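Local coordinates for MGS-M5 (Unidentified, PDB 4Q3N), which probably catalyses the NAD-dependent interconversion of L-lactate and pyruvate, as a Rossmann-fold enzyme of the lactate/malate dehydrogenase family, at residues D208-H211 against I212-K215; V216-A219 against A220-I224. All coordinates share one frame; numbering follows the deposited sequence.

Both interactions sit on the same helix, 206-227, in the alpha/beta C-terminal part of this lactate/malate dehydrogenase fold. Interaction 1 takes its early turns, residues 208-215, and interaction 2 follows without a break at 216-224, their centres about 13 Å apart. Helix 147-161 borders both: L153, E156 and Y160 meet the earlier turns, R152 the later ones. Interaction 1 has regular i to i+4 bonding and touches no other chain of the tetramer, whereas interaction 2 holds a water-bridged kink and reaches H50 and M46 of a second subunit. The helix thus runs from the periphery of its own chain to a subunit interface.

Interaction 1: residues D208-H211 against I212-K215; sequences DLEH and IYLK
The imidazole of H211 is met obliquely by the aliphatic chain of K215, one alpha-helical turn further on: CE1 lies 3.4 Å from K215 CG, and the two side chains run alongside each other in the same direction. H211 carries CG anti to its own N (chi1 178°), which sets the ring beside the carbonyl carbon, where CE1 can meet the K215 chain. The phenol ring of Y213, by contrast, has a flat neighbour, the carboxylate of E210. Brought back by a bend at chi2, this group approaches obliquely, OE2 standing 3.8 Å from Y213 CD2 with the two planes 43° apart.

Beneath these groups the backbone is regular. D208 O takes the N-H of I212 at 2.8 Å, and the same i to i+4 bond repeats from L209 to Y213, E210 to L214 and H211 to K215. The buried I212 rests against helix 147-161, where K215 NZ forms a salt bridge with E156 and H211 ND1 a weak hydrogen bond to the hydroxyl of Y160. Y213 OH is hydrogen-bonded to R217 NH1, while D208 OD2 accepts the N-H of S205. With CG1 beside its own backbone N, I212 brings that atom to 3.1 Å from D208 O.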
# COMPACT_ATOMS: atom_id res chain seq x y z
N ASP A 208 -8.99 -23.23 26.87
CA ASP A 208 -8.62 -23.00 25.50
C ASP A 208 -7.15 -22.63 25.40
O ASP A 208 -6.52 -22.81 24.34
CB ASP A 208 -9.51 -21.87 24.89
CG ASP A 208 -10.97 -22.24 24.89
OD1 ASP A 208 -11.30 -23.46 24.73
OD2 ASP A 208 -11.79 -21.32 25.09
N LEU A 209 -6.61 -22.06 26.48
CA LEU A 209 -5.26 -21.52 26.44
C LEU A 209 -4.25 -22.65 26.24
O LEU A 209 -3.34 -22.53 25.45
CB LEU A 209 -4.92 -20.75 27.73
CG LEU A 209 -5.77 -19.50 28.00
CD1 LEU A 209 -5.28 -18.72 29.24
CD2 LEU A 209 -5.84 -18.62 26.76
N GLU A 210 -4.41 -23.73 27.00
CA GLU A 210 -3.49 -24.85 26.89
C GLU A 210 -3.64 -25.46 25.51
O GLU A 210 -2.63 -25.79 24.87
CB GLU A 210 -3.75 -25.89 28.00
CG GLU A 210 -2.76 -27.09 28.07
CD GLU A 210 -1.30 -26.69 28.37
OE1 GLU A 210 -1.04 -25.55 28.83
OE2 GLU A 210 -0.41 -27.53 28.13
N HIS A 211 -4.87 -25.53 25.00
CA HIS A 211 -5.07 -26.05 23.65
C HIS A 211 -4.34 -25.21 22.62
O HIS A 211 -3.69 -25.73 21.71
CB HIS A 211 -6.54 -26.07 23.29
CG HIS A 211 -6.76 -26.55 21.89
ND1 HIS A 211 -7.10 -25.71 20.86
CD2 HIS A 211 -6.65 -27.78 21.35
CE1 HIS A 211 -7.21 -26.41 19.74
NE2 HIS A 211 -6.93 -27.67 20.01
N ILE A 212 -4.46 -23.90 22.76
CA ILE A 212 -3.80 -22.97 21.83
C ILE A 212 -2.28 -23.14 21.87
O ILE A 212 -1.63 -23.15 20.81
CB ILE A 212 -4.21 -21.47 22.15
CG1 ILE A 212 -5.68 -21.28 21.75
CG2 ILE A 212 -3.27 -20.51 21.43
CD1 ILE A 212 -6.38 -19.91 22.27
N TYR A 213 -1.71 -23.29 23.07
CA TYR A 213 -0.28 -23.54 23.17
C TYR A 213 0.09 -24.81 22.38
O TYR A 213 1.04 -24.82 21.59
CB TYR A 213 0.16 -23.64 24.64
CG TYR A 213 1.47 -24.42 24.88
CD1 TYR A 213 2.73 -23.87 24.59
CD2 TYR A 213 1.42 -25.69 25.38
CE1 TYR A 213 3.92 -24.66 24.82
CE2 TYR A 213 2.54 -26.45 25.60
CZ TYR A 213 3.79 -25.95 25.32
OH TYR A 213 4.87 -26.79 25.55
N LEU A 214 -0.68 -25.88 22.57
CA LEU A 214 -0.42 -27.14 21.85
C LEU A 214 -0.50 -26.94 20.34
O LEU A 214 0.37 -27.41 19.59
CB LEU A 214 -1.40 -28.21 22.29
CG LEU A 214 -1.31 -28.61 23.78
CD1 LEU A 214 -2.27 -29.75 24.20
CD2 LEU A 214 0.12 -28.99 24.12
N LYS A 215 -1.51 -26.18 19.89
CA LYS A 215 -1.65 -25.89 18.45
C LYS A 215 -0.43 -25.16 17.93
O LYS A 215 0.07 -25.42 16.82
CB LYS A 215 -2.90 -25.00 18.18
CG LYS A 215 -4.23 -25.71 18.25
CD LYS A 215 -4.36 -26.71 17.08
CE LYS A 215 -4.37 -25.97 15.72
NZ LYS A 215 -5.50 -25.01 15.49

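Interaction 2: residues V216-A219 against A220-I224; sequences VRDA and AYEII
D218 and Y221 lie side by side at a kink in an alpha helix, where water takes up amides that lack their i to i+4 bonds. Water 1 bridges the missing R217 to Y221 pair, donating to R217 O at 2.8 Å and accepting the N-H of Y221 at 3.0 Å. Water 2 accepts the N-H of A220, also at 3.0 Å from its N, and can donate to R217 O, though it has more acceptors in reach than protons. R217 O therefore takes water 1 and possibly water 2, and both amides keep acceptors although the helix has opened. A219 N also makes a weak bond to V216 O, one residue short of the usual spacing.

Regular bonding resumes at once: E222 N gives its hydrogen to D218 O at 2.9 Å, nearly in line with the carbonyl, and I223 N bonds A219 O at 3.0 Å. The carboxylate of D218 is turned nearly parallel to the Y221 ring, 11° between the planes, but is offset from it, and its OD1 comes to 3.7 Å from Y221 CB.

E222, bent at chi2 (52°), brings a second carboxylate close, probably at some electrostatic cost. Its OE2 is paired with R226 in a salt bridge, which should offset part of that. A219 and I223 pack on R152 of helix 147-161 and on H50 of a second subunit, whose M46 meets E222. The two carboxylates stand 82° apart in plane, with D218 OD2 3.7 Å from E222 OE1.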
# COMPACT_ATOMS: atom_id res chain seq x y z
N VAL A 216 0.03 -24.19 18.70
CA VAL A 216 1.21 -23.45 18.27
C VAL A 216 2.44 -24.36 18.22
O VAL A 216 3.22 -24.33 17.25
CB VAL A 216 1.47 -22.25 19.21
CG1 VAL A 216 2.85 -21.61 18.95
CG2 VAL A 216 0.36 -21.21 19.04
N ARG A 217 2.62 -25.18 19.26
CA ARG A 217 3.70 -26.17 19.31
C ARG A 217 3.74 -27.13 18.10
O ARG A 217 4.82 -27.46 17.60
CB ARG A 217 3.57 -27.05 20.57
CG ARG A 217 4.01 -26.44 21.88
CD ARG A 217 5.48 -26.73 22.23
NE ARG A 217 5.97 -28.03 21.78
CZ ARG A 217 6.03 -29.13 22.53
NH1 ARG A 217 5.61 -29.12 23.78
NH2 ARG A 217 6.51 -30.25 22.00
N ASP A 218 2.57 -27.56 17.66
CA ASP A 218 2.42 -28.61 16.64
C ASP A 218 2.27 -28.05 15.23
O ASP A 218 2.22 -28.82 14.28
CB ASP A 218 1.19 -29.45 16.94
CG ASP A 218 1.23 -30.83 16.31
OD1 ASP A 218 2.32 -31.50 16.26
OD2 ASP A 218 0.14 -31.29 15.93
N ALA A 219 2.20 -26.72 15.11
CA ALA A 219 1.89 -26.08 13.81
C ALA A 219 2.85 -26.44 12.67
O ALA A 219 2.41 -26.80 11.58
CB ALA A 219 1.82 -24.56 13.96
N ALA A 220 4.16 -26.36 12.91
CA ALA A 220 5.11 -26.73 11.87
C ALA A 220 4.94 -28.17 11.42
O ALA A 220 4.94 -28.48 10.22
CB ALA A 220 6.55 -26.53 12.37
N TYR A 221 4.86 -29.07 12.39
CA TYR A 221 4.69 -30.48 12.05
C TYR A 221 3.45 -30.69 11.20
O TYR A 221 3.43 -31.47 10.24
CB TYR A 221 4.55 -31.35 13.32
CG TYR A 221 4.35 -32.79 12.96
CD1 TYR A 221 3.08 -33.29 12.68
CD2 TYR A 221 5.43 -33.67 12.92
CE1 TYR A 221 2.90 -34.65 12.32
CE2 TYR A 221 5.26 -35.00 12.59
CZ TYR A 221 4.00 -35.49 12.30
OH TYR A 221 3.83 -36.81 11.99
N GLU A 222 2.39 -30.02 11.62
CA GLU A 222 1.10 -30.17 10.96
C GLU A 222 1.20 -29.74 9.48
O GLU A 222 0.71 -30.44 8.58
CB GLU A 222 0.06 -29.33 11.73
CG GLU A 222 -1.36 -29.60 11.45
CD GLU A 222 -1.73 -31.08 11.57
OE1 GLU A 222 -1.76 -31.58 12.72
OE2 GLU A 222 -1.97 -31.70 10.50
N ILE A 223 1.85 -28.60 9.25
CA ILE A 223 1.97 -28.09 7.90
C ILE A 223 2.90 -29.01 7.07
O ILE A 223 2.56 -29.43 5.97
CB ILE A 223 2.47 -26.64 7.91
CG1 ILE A 223 1.33 -25.72 8.41
CG2 ILE A 223 2.88 -26.19 6.46
CD1 ILE A 223 1.85 -24.28 8.98
N ILE A 224 4.06 -29.33 7.62
CA ILE A 224 5.01 -30.24 6.95
C ILE A 224 4.35 -31.52 6.56
O ILE A 224 4.57 -32.02 5.45
CB ILE A 224 6.22 -30.53 7.86
CG1 ILE A 224 7.08 -29.26 8.01
CG2 ILE A 224 7.06 -31.71 7.33
CD1 ILE A 224 7.94 -29.25 9.27
O HOH W 1 5.77 -28.56 15.16
O HOH W 2 5.46 -25.52 15.44